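Side-chain contacts in uncharacterized protein (Bacteroides caccae, PDB 4R4K), which is of unknown function but adopts a cystatin-like fold of the NTF2 clan and binds polyethylene glycol chains in the crystal: residues 13-18 / 23-28; 57-62 / 124-129. All coordinates share one frame; numbering follows the deposited sequence. Where two conformers were deposited one is given.

How the contacts relate
Contact 1 comes first along the chain and is closed before contact 2 opens. It pairs the two short helices 12-21 and 23-28, whereas contact 2 joins two loops, one leading to strand 69-72 and the other following strand 116-123, the two outermost strands of the five-stranded antiparallel sheet. Their centres lie about 18 Å apart, yet Gln26 ties them together: its OE1 probably accepts hydrogen bonds from both Trp58 NE1 and Leu61 N, and Ala23 packs on Leu60. Through helix 23-28 the N-terminal helical pair is thus joined to loop 57-62, which contributes to the glycol-binding pockets of this cystatin-like fold.

Contact 1 (13-18 / 23-28); sequences KSFLDK and AAFQYT
Lys18 lays its aliphatic chain across one face of the Phe25 ring, the two side chains crossing at about a right angle. CD of Lys18 sits 3.7 Å from the Phe25 ring centroid and only 7° off the ring normal, a CH-pi contact made almost straight over the centre. On either side of it along the chain, Lys18 CG lies 3.8 Å from Phe25 CD2 and Lys18 CE 3.8 Å from Phe25 CD1. The lysine reaches this far because CG stands anti to the backbone N (chi1 -165°) and every later torsion is extended. A lysine suits an exposed helix position here: its methylenes cover an aromatic face while the ammonium group stays at the surface.

Phe15 meets the same ring differently. Its CD1 comes in at the edge of the Phe25 ring, near that ring's plane, 4.3 Å from Phe25 CE2, so Phe25 is approached over a face by one residue and at its rim by another. Replacing Phe25 with alanine would probably open a gap beside Phe15 and leave the Lys18 methylenes without the ring they lie on. At the backbone of Phe25, Thr28 OG1 donates a hydrogen bond to Phe25 O (2.7 Å), directed at a lone pair of the carbonyl oxygen, which ties the threonine side chain back to its own helix.

The contact joins consecutive helices 12-21 and 23-28. Phe15 also meets Phe19 of its own helix, Trp116 of strand 116-123 and Phe108 of strand 104-110, while Ala23 and Gln26 of the second helix pack on Phe149 of helix 135-152.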
ATOM      1  N   LYS A  13      -6.012  15.094  -2.754  1.00 21.49           N
ATOM      2  CA  LYS A  13      -5.918  15.187  -1.284  1.00 25.67           C
ATOM      3  C   LYS A  13      -7.247  14.884  -0.604  1.00 23.57           C
ATOM      4  O   LYS A  13      -7.292  14.202   0.439  1.00 22.34           O
ATOM      5  CB  LYS A  13      -5.415  16.565  -0.835  1.00 31.99           C
ATOM      6  CG  LYS A  13      -3.913  16.714  -0.966  1.00 42.68           C
ATOM      7  CD  LYS A  13      -3.420  18.069  -0.461  1.00 51.11           C
ATOM      8  N   SER A  14      -8.329  15.377  -1.199  1.00 23.29           N
ATOM      9  CA  SER A  14      -9.671  15.098  -0.687  1.00 20.01           C
ATOM     10  C   SER A  14     -10.007  13.616  -0.795  1.00 17.66           C
ATOM     11  O   SER A  14     -10.524  13.009   0.146  1.00 21.02           O
ATOM     12  CB  SER A  14     -10.714  15.946  -1.428  1.00 21.67           C
ATOM     13  OG  SER A  14     -11.981  15.728  -0.856  1.00 22.35           O
ATOM     14  N   PHE A  15      -9.711  13.021  -1.941  1.00 18.36           N
ATOM     15  CA  PHE A  15      -9.822  11.571  -2.102  1.00 19.38           C
ATOM     16  C   PHE A  15      -9.041  10.794  -1.031  1.00 18.03           C
ATOM     17  O   PHE A  15      -9.548   9.831  -0.449  1.00 19.59           O
ATOM     18  CB  PHE A  15      -9.342  11.142  -3.497  1.00 19.25           C
ATOM     19  CG  PHE A  15      -8.828   9.726  -3.547  1.00 18.28           C
ATOM     20  CD1 PHE A  15      -9.703   8.641  -3.624  1.00 16.74           C
ATOM     21  CD2 PHE A  15      -7.459   9.476  -3.498  1.00 16.65           C
ATOM     22  CE1 PHE A  15      -9.208   7.335  -3.695  1.00 17.70           C
ATOM     23  CE2 PHE A  15      -6.969   8.173  -3.511  1.00 16.71           C
ATOM     24  CZ  PHE A  15      -7.847   7.106  -3.625  1.00 16.73           C
ATOM     25  N   LEU A  16      -7.784  11.175  -0.827  1.00 16.89           N
ATOM     26  CA  LEU A  16      -6.923  10.406   0.066  1.00 15.75           C
ATOM     27  C   LEU A  16      -7.440  10.455   1.493  1.00 18.38           C
ATOM     28  O   LEU A  16      -7.425   9.440   2.203  1.00 19.17           O
ATOM     29  CB  LEU A  16      -5.503  10.913  -0.033  1.00 17.81           C
ATOM     30  CG  LEU A  16      -4.473  10.065   0.690  1.00 19.26           C
ATOM     31  CD1 LEU A  16      -4.407   8.661   0.115  1.00 20.36           C
ATOM     32  CD2 LEU A  16      -3.124  10.762   0.623  1.00 23.56           C
ATOM     33  N   ASP A  17      -7.965  11.605   1.891  1.00 22.18           N
ATOM     34  CA  ASP A  17      -8.595  11.732   3.205  0.70 24.20           C
ATOM     35  C   ASP A  17      -9.808  10.803   3.351  1.00 21.75           C
ATOM     36  O   ASP A  17      -9.979  10.156   4.383  1.00 21.75           O
ATOM     37  CB  ASP A  17      -8.950  13.193   3.498  0.70 25.41           C
ATOM     38  CG  ASP A  17      -7.721  14.028   3.859  0.70 36.18           C
ATOM     39  OD1 ASP A  17      -6.651  13.441   4.136  0.70 38.90           O
ATOM     40  OD2 ASP A  17      -7.826  15.273   3.881  0.70 35.35           O
ATOM     41  N   LYS A  18     -10.642  10.713   2.325  1.00 22.04           N
ATOM     42  CA  LYS A  18     -11.746   9.774   2.399  1.00 23.91           C
ATOM     43  C   LYS A  18     -11.280   8.303   2.389  1.00 18.98           C
ATOM     44  O   LYS A  18     -11.807   7.456   3.109  1.00 21.42           O
ATOM     45  CB  LYS A  18     -12.774  10.060   1.309  1.00 24.04           C
ATOM     46  CG  LYS A  18     -14.088   9.350   1.605  1.00 28.26           C
ATOM     47  CD  LYS A  18     -15.129   9.615   0.540  1.00 35.70           C
ATOM     48  CE  LYS A  18     -16.448   8.987   0.932  1.00 41.40           C
ATOM     49  NZ  LYS A  18     -17.494   9.171  -0.107  1.00 44.09           N
ATOM     50  N   ALA A  23     -12.866   2.115   5.744  1.00 22.06           N
ATOM     51  CA  ALA A  23     -12.486   0.824   5.148  1.00 19.12           C
ATOM     52  C   ALA A  23     -13.372   0.447   3.969  1.00 20.22           C
ATOM     53  O   ALA A  23     -12.873   0.018   2.920  1.00 19.62           O
ATOM     54  CB  ALA A  23     -12.543  -0.269   6.192  1.00 18.64           C
ATOM     55  N   ALA A  24     -14.689   0.618   4.136  1.00 20.60           N
ATOM     56  CA  ALA A  24     -15.616   0.268   3.046  1.00 21.89           C
ATOM     57  C   ALA A  24     -15.315   1.081   1.792  1.00 21.29           C
ATOM     58  O   ALA A  24     -15.218   0.523   0.697  1.00 23.64           O
ATOM     59  CB  ALA A  24     -17.054   0.497   3.469  1.00 24.57           C
ATOM     60  N   PHE A  25     -15.093   2.382   1.947  1.00 21.16           N
ATOM     61  CA  PHE A  25     -14.747   3.210   0.790  1.00 22.86           C
ATOM     62  C   PHE A  25     -13.402   2.797   0.196  1.00 25.05           C
ATOM     63  O   PHE A  25     -13.242   2.688  -1.033  1.00 21.32           O
ATOM     64  CB  PHE A  25     -14.719   4.689   1.167  1.00 23.21           C
ATOM     65  CG  PHE A  25     -14.358   5.597   0.032  1.00 23.66           C
ATOM     66  CD1 PHE A  25     -15.273   5.894  -0.951  1.00 26.74           C
ATOM     67  CD2 PHE A  25     -13.071   6.142  -0.072  1.00 22.03           C
ATOM     68  CE1 PHE A  25     -14.933   6.743  -1.987  1.00 25.11           C
ATOM     69  CE2 PHE A  25     -12.720   6.988  -1.115  1.00 22.82           C
ATOM     70  CZ  PHE A  25     -13.660   7.283  -2.077  1.00 23.71           C
ATOM     71  N   GLN A  26     -12.412   2.595   1.067  1.00 22.06           N
ATOM     72  CA  GLN A  26     -11.085   2.196   0.612  1.00 19.51           C
ATOM     73  C   GLN A  26     -11.122   0.976  -0.326  1.00 16.59           C
ATOM     74  O   GLN A  26     -10.518   0.980  -1.407  1.00 19.00           O
ATOM     75  CB  GLN A  26     -10.152   1.948   1.815  1.00 18.75           C
ATOM     76  CG  GLN A  26      -8.749   1.574   1.388  1.00 18.78           C
ATOM     77  CD  GLN A  26      -7.652   1.712   2.451  1.00 18.43           C
ATOM     78  OE1 GLN A  26      -6.709   0.929   2.445  1.00 16.01           O
ATOM     79  NE2 GLN A  26      -7.772   2.691   3.359  1.00 17.23           N
ATOM     80  N   TYR A  27     -11.841  -0.068   0.094  1.00 17.99           N
ATOM     81  CA  TYR A  27     -11.938  -1.263  -0.732  1.00 20.39           C
ATOM     82  C   TYR A  27     -12.546  -0.992  -2.115  1.00 21.97           C
ATOM     83  O   TYR A  27     -12.129  -1.587  -3.125  1.00 20.43           O
ATOM     84  CB  TYR A  27     -12.752  -2.351  -0.049  1.00 20.38           C
ATOM     85  CG  TYR A  27     -12.024  -3.117   1.012  1.00 23.19           C
ATOM     86  CD1 TYR A  27     -10.868  -3.827   0.709  1.00 20.46           C
ATOM     87  CD2 TYR A  27     -12.506  -3.147   2.307  1.00 22.54           C
ATOM     88  CE1 TYR A  27     -10.217  -4.566   1.692  1.00 22.36           C
ATOM     89  CE2 TYR A  27     -11.869  -3.858   3.291  1.00 24.06           C
ATOM     90  CZ  TYR A  27     -10.729  -4.568   2.968  1.00 22.23           C
ATOM     91  OH  TYR A  27     -10.100  -5.245   3.946  1.00 23.58           O
ATOM     92  N   THR A  28     -13.463  -0.048  -2.194  1.00 18.34           N
ATOM     93  CA  THR A  28     -14.085   0.293  -3.500  1.00 20.28           C
ATOM     94  C   THR A  28     -13.132   1.007  -4.443  1.00 20.74           C
ATOM     95  O   THR A  28     -13.398   1.075  -5.650  1.00 20.51           O
ATOM     96  CB  THR A  28     -15.366   1.176  -3.372  1.00 22.14           C
ATOM     97  OG1 THR A  28     -15.067   2.524  -2.982  1.00 20.84           O
ATOM     98  CG2 THR A  28     -16.406   0.553  -2.442  1.00 24.84           C
TER

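Contact 2 (57-62 / 124-129); sequences KWPLLD and GWYGYD. With PEU (2,5,8,11,14,17,20,23,26,29,32,35,38,41,44,47,50,53,56,59,62,65,68,71,74,77,80-heptacosaoxadooctacontan-82-ol), chain H; PEU (2,5,8,11,14,17,20,23,26,29,32,35,38,41,44,47,50,53,56,59,62,65,68,71,74,77,80-heptacosaoxadooctacontan-82-ol), chain J.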
ATOM      1  N   LYS A  57      -6.007 -10.100   0.662  1.00 23.00           N
ATOM      2  CA  LYS A  57      -4.638  -9.854   1.109  1.00 21.54           C
ATOM      3  C   LYS A  57      -4.338  -8.395   1.439  1.00 20.52           C
ATOM      4  O   LYS A  57      -3.299  -8.096   2.007  1.00 18.91           O
ATOM      5  CB  LYS A  57      -3.650 -10.340   0.041  1.00 21.74           C
ATOM      6  CG  LYS A  57      -3.741 -11.842  -0.229  1.00 24.90           C
ATOM      7  CD  LYS A  57      -2.638 -12.317  -1.160  1.00 25.55           C
ATOM      8  CE  LYS A  57      -2.802 -13.784  -1.524  1.00 25.77           C
ATOM      9  NZ  LYS A  57      -3.893 -14.002  -2.516  1.00 30.49           N
ATOM     10  N   TRP A  58      -5.235  -7.487   1.068  1.00 21.06           N
ATOM     11  CA  TRP A  58      -4.983  -6.052   1.203  1.00 18.81           C
ATOM     12  C   TRP A  58      -4.896  -5.551   2.647  1.00 18.35           C
ATOM     13  O   TRP A  58      -5.853  -5.678   3.387  1.00 18.82           O
ATOM     14  CB  TRP A  58      -6.088  -5.251   0.499  1.00 19.60           C
ATOM     15  CG  TRP A  58      -5.912  -3.772   0.607  1.00 16.68           C
ATOM     16  CD1 TRP A  58      -6.640  -2.902   1.380  1.00 17.01           C
ATOM     17  CD2 TRP A  58      -4.914  -2.993  -0.061  1.00 16.68           C
ATOM     18  NE1 TRP A  58      -6.149  -1.618   1.234  1.00 18.09           N
ATOM     19  CE2 TRP A  58      -5.086  -1.647   0.361  1.00 16.73           C
ATOM     20  CE3 TRP A  58      -3.873  -3.306  -0.948  1.00 17.99           C
ATOM     21  CZ2 TRP A  58      -4.275  -0.622  -0.098  1.00 17.61           C
ATOM     22  CZ3 TRP A  58      -3.076  -2.277  -1.407  1.00 20.81           C
ATOM     23  CH2 TRP A  58      -3.284  -0.956  -0.984  1.00 20.73           C
ATOM     24  N   PRO A  59      -3.751  -4.955   3.030  1.00 16.11           N
ATOM     25  CA  PRO A  59      -3.699  -4.233   4.311  1.00 18.51           C
ATOM     26  C   PRO A  59      -4.255  -2.819   4.182  1.00 19.94           C
ATOM     27  O   PRO A  59      -3.705  -2.012   3.433  1.00 19.62           O
ATOM     28  CB  PRO A  59      -2.189  -4.176   4.635  1.00 17.70           C
ATOM     29  CG  PRO A  59      -1.516  -5.021   3.581  1.00 21.58           C
ATOM     30  CD  PRO A  59      -2.431  -4.993   2.404  1.00 18.24           C
ATOM     31  N   LEU A  60      -5.277  -2.503   4.969  1.00 18.20           N
ATOM     32  CA  LEU A  60      -5.866  -1.188   4.956  1.00 17.52           C
ATOM     33  C   LEU A  60      -4.867  -0.120   5.403  1.00 16.75           C
ATOM     34  O   LEU A  60      -4.176  -0.298   6.412  1.00 18.85           O
ATOM     35  CB  LEU A  60      -7.135  -1.178   5.812  1.00 17.12           C
ATOM     36  CG  LEU A  60      -8.300  -2.019   5.255  1.00 17.43           C
ATOM     37  CD1 LEU A  60      -9.314  -2.330   6.342  1.00 16.34           C
ATOM     38  CD2 LEU A  60      -8.991  -1.327   4.093  1.00 19.21           C
ATOM     39  N   LEU A  61      -4.836   0.973   4.642  1.00 17.40           N
ATOM     40  CA  LEU A  61      -3.902   2.085   4.847  1.00 17.68           C
ATOM     41  C   LEU A  61      -4.576   3.249   5.561  1.00 17.41           C
ATOM     42  O   LEU A  61      -5.657   3.676   5.169  1.00 16.54           O
ATOM     43  CB  LEU A  61      -3.391   2.581   3.508  1.00 18.00           C
ATOM     44  CG  LEU A  61      -2.549   1.549   2.771  1.00 19.39           C
ATOM     45  CD1 LEU A  61      -2.233   2.071   1.388  1.00 22.99           C
ATOM     46  CD2 LEU A  61      -1.278   1.185   3.531  1.00 26.92           C
ATOM     47  N   ASP A  62      -3.958   3.721   6.643  1.00 16.49           N
ATOM     48  CA  ASP A  62      -4.523   4.819   7.415  1.00 16.54           C
ATOM     49  C   ASP A  62      -3.865   6.152   7.127  1.00 20.50           C
ATOM     50  O   ASP A  62      -2.891   6.214   6.383  1.00 18.92           O
ATOM     51  CB  ASP A  62      -4.542   4.473   8.909  1.00 21.36           C
ATOM     52  CG  ASP A  62      -3.175   4.432   9.554  1.00 29.34           C
ATOM     53  OD1 ASP A  62      -2.177   4.937   8.991  1.00 24.74           O
ATOM     54  OD2 ASP A  62      -3.101   3.901  10.688  1.00 34.01           O
ATOM     55  N   GLY A 124       5.826  -4.428   2.528  1.00 22.97           N
ATOM     56  CA  GLY A 124       6.712  -5.298   3.291  1.00 22.65           C
ATOM     57  C   GLY A 124       5.990  -6.401   4.060  1.00 22.75           C
ATOM     58  O   GLY A 124       6.629  -7.307   4.536  1.00 30.25           O
ATOM     59  N   TRP A 125       4.670  -6.301   4.246  1.00 24.97           N
ATOM     60  CA  TRP A 125       3.904  -7.428   4.826  1.00 23.89           C
ATOM     61  C   TRP A 125       4.150  -8.718   4.033  1.00 26.75           C
ATOM     62  O   TRP A 125       4.171  -9.799   4.606  1.00 25.89           O
ATOM     63  CB  TRP A 125       2.407  -7.138   4.823  1.00 27.94           C
ATOM     64  CG  TRP A 125       1.867  -6.388   5.980  1.00 25.96           C
ATOM     65  CD1 TRP A 125       1.437  -5.097   5.984  1.00 29.16           C
ATOM     66  CD2 TRP A 125       1.612  -6.905   7.302  1.00 27.04           C
ATOM     67  NE1 TRP A 125       0.962  -4.780   7.227  1.00 30.83           N
ATOM     68  CE2 TRP A 125       1.060  -5.871   8.049  1.00 29.56           C
ATOM     69  CE3 TRP A 125       1.808  -8.144   7.917  1.00 29.49           C
ATOM     70  CZ2 TRP A 125       0.695  -6.032   9.395  1.00 32.64           C
ATOM     71  CZ3 TRP A 125       1.465  -8.304   9.263  1.00 31.50           C
ATOM     72  CH2 TRP A 125       0.914  -7.254   9.976  1.00 33.08           C
ATOM     73  N   TYR A 126       4.288  -8.567   2.719  1.00 21.51           N
ATOM     74  CA  TYR A 126       4.549  -9.650   1.817  1.00 23.63           C
ATOM     75  C   TYR A 126       5.896  -9.490   1.104  1.00 26.97           C
ATOM     76  O   TYR A 126       6.024  -9.710  -0.101  1.00 31.41           O
ATOM     77  CB  TYR A 126       3.426  -9.770   0.808  1.00 23.44           C
ATOM     78  CG  TYR A 126       2.041  -9.819   1.422  1.00 21.44           C
ATOM     79  CD1 TYR A 126       1.687 -10.823   2.287  1.00 23.83           C
ATOM     80  CD2 TYR A 126       1.098  -8.851   1.134  1.00 22.68           C
ATOM     81  CE1 TYR A 126       0.427 -10.858   2.842  1.00 22.69           C
ATOM     82  CE2 TYR A 126      -0.170  -8.868   1.687  1.00 19.55           C
ATOM     83  CZ  TYR A 126      -0.501  -9.866   2.543  1.00 20.17           C
ATOM     84  OH  TYR A 126      -1.757  -9.911   3.072  1.00 21.97           O
ATOM     85  N   GLY A 127       6.923  -9.162   1.875  1.00 27.63           N
ATOM     86  CA  GLY A 127       8.266  -8.970   1.343  1.00 32.57           C
ATOM     87  C   GLY A 127       8.865 -10.220   0.744  1.00 34.08           C
ATOM     88  O   GLY A 127       8.425 -11.364   0.984  1.00 34.16           O
ATOM     89  N   TYR A 128       9.915 -10.012  -0.034  1.00 38.10           N
ATOM     90  CA  TYR A 128      10.579 -11.130  -0.660  0.50 41.34           C
ATOM     91  C   TYR A 128      11.231 -11.971   0.438  1.00 38.01           C
ATOM     92  O   TYR A 128      11.490 -13.123   0.216  1.00 49.93           O
ATOM     93  CB  TYR A 128      11.636 -10.685  -1.653  0.50 44.28           C
ATOM     94  CG  TYR A 128      12.109 -11.828  -2.517  0.50 42.79           C
ATOM     95  CD1 TYR A 128      11.363 -12.236  -3.623  0.50 42.65           C
ATOM     96  CD2 TYR A 128      13.273 -12.511  -2.222  0.50 45.08           C
ATOM     97  CE1 TYR A 128      11.777 -13.279  -4.424  0.50 45.36           C
ATOM     98  CE2 TYR A 128      13.694 -13.558  -3.014  0.50 44.35           C
ATOM     99  CZ  TYR A 128      12.944 -13.934  -4.112  0.50 42.99           C
ATOM    100  OH  TYR A 128      13.362 -14.977  -4.899  0.50 43.48           O
ATOM    101  N   ASP A 129      11.476 -11.391   1.633  1.00 34.52           N
ATOM    102  CA  ASP A 129      12.056 -12.159   2.761  1.00 36.18           C
ATOM    103  C   ASP A 129      11.065 -13.030   3.526  1.00 42.29           C
ATOM    104  O   ASP A 129      11.439 -13.685   4.500  1.00 46.79           O
ATOM    105  CB  ASP A 129      12.712 -11.299   3.843  1.00 43.93           C
ATOM    106  CG  ASP A 129      13.981 -10.624   3.390  1.00 51.79           C
ATOM    107  OD1 ASP A 129      14.582 -11.074   2.385  1.00 45.69           O
ATOM    108  OD2 ASP A 129      14.386  -9.659   4.083  1.00 44.46           O
TER
HETATM  109  OCP PEU H 204       5.982  -6.367   9.956  1.00 69.77           O
HETATM  110  CCQ PEU H 204       4.766  -6.433   9.215  1.00 63.97           C
HETATM  111  CCR PEU H 204       4.838  -5.488   8.021  1.00 64.08           C
HETATM  112  OCS PEU H 204       5.099  -4.155   8.466  1.00 65.03           O
HETATM  113  CCT PEU H 204       6.248  -3.551   7.845  1.00 59.68           C
HETATM  114  CCU PEU H 204       5.944  -3.144   6.406  1.00 48.08           C
HETATM  115  OCV PEU H 204       4.775  -2.328   6.407  1.00 52.21           O
HETATM  116  CCW PEU H 204       4.557  -1.621   5.192  1.00 52.26           C
HETATM  117  CCX PEU H 204       3.081  -1.272   5.103  1.00 53.99           C
HETATM  118  OCY PEU H 204       2.643  -0.513   6.236  1.00 56.25           O
HETATM  119  CCZ PEU H 204       1.265  -0.098   6.181  1.00 59.33           C
HETATM  120  CDA PEU H 204       0.285  -1.256   6.387  1.00 53.89           C
HETATM  121  ODB PEU H 204      -0.694  -0.945   7.379  1.00 65.31           O
HETATM  122  CDC PEU H 204      -0.876  -1.954   8.379  1.00 61.82           C
HETATM  123  CDD PEU H 204       0.316  -1.926   9.338  1.00 66.55           C
HETATM  124  ODE PEU H 204      -0.014  -2.554  10.580  1.00 64.90           O
HETATM  125  OCV PEU J 206      -4.120   0.336  18.357  1.00 59.91           O
HETATM  126  CCW PEU J 206      -4.274  -0.147  17.032  1.00 59.16           C
HETATM  127  CCX PEU J 206      -4.818   0.939  16.123  1.00 64.56           C
HETATM  128  OCY PEU J 206      -4.464   0.576  14.788  1.00 70.44           O
HETATM  129  CCZ PEU J 206      -5.536   0.106  13.967  1.00 58.71           C
HETATM  130  CDA PEU J 206      -5.456   0.881  12.664  1.00 57.20           C
HETATM  131  ODB PEU J 206      -5.952   2.194  12.888  1.00 64.55           O
HETATM  132  CDC PEU J 206      -5.447   3.209  12.013  1.00 48.08           C
HETATM  133  CDD PEU J 206      -5.233   4.529  12.760  1.00 52.31           C
HETATM  134  ODE PEU J 206      -5.984   5.591  12.149  1.00 48.22           O
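Two loops that line a pocket holding a polyethylene glycol chain meet here, and their contact is clasped by a hydrogen bond from tyrosine to backbone. With CG anti to the carbonyl carbon (chi1 -51°), the Tyr126 ring is swung over to the 57-62 loop, where its OH donates to Lys57 O at 2.6 Å, lying in the plane of the Lys57 carbonyl and using one of its lone pairs, at 121°. The carbonyl oxygen lies at the edge of the phenol ring, in its plane; a tyrosine suits this place because its long, rigid ring carries the hydroxyl to a buried backbone acceptor. Pro59 fills the space alongside: its CG packs 3.8 Å from Trp125 CD1, the proline ring and the indole running past each other antiparallel. Within its own segment, Trp125 CB lies over the centre of the Tyr126 ring.

One face of the Trp125 indole carries the glycol, whose CCR stands 3.6 Å above the plane, offset toward the rim. Broad and largely apolar, the indole suits a flexible ether chain, although its buried NE1 has no hydrogen-bonding partner in the model. Val142 of helix 135-152 touches both Trp125 and Tyr126, and Ile38 of strand 38-41 packs on Lys57 and Tyr126.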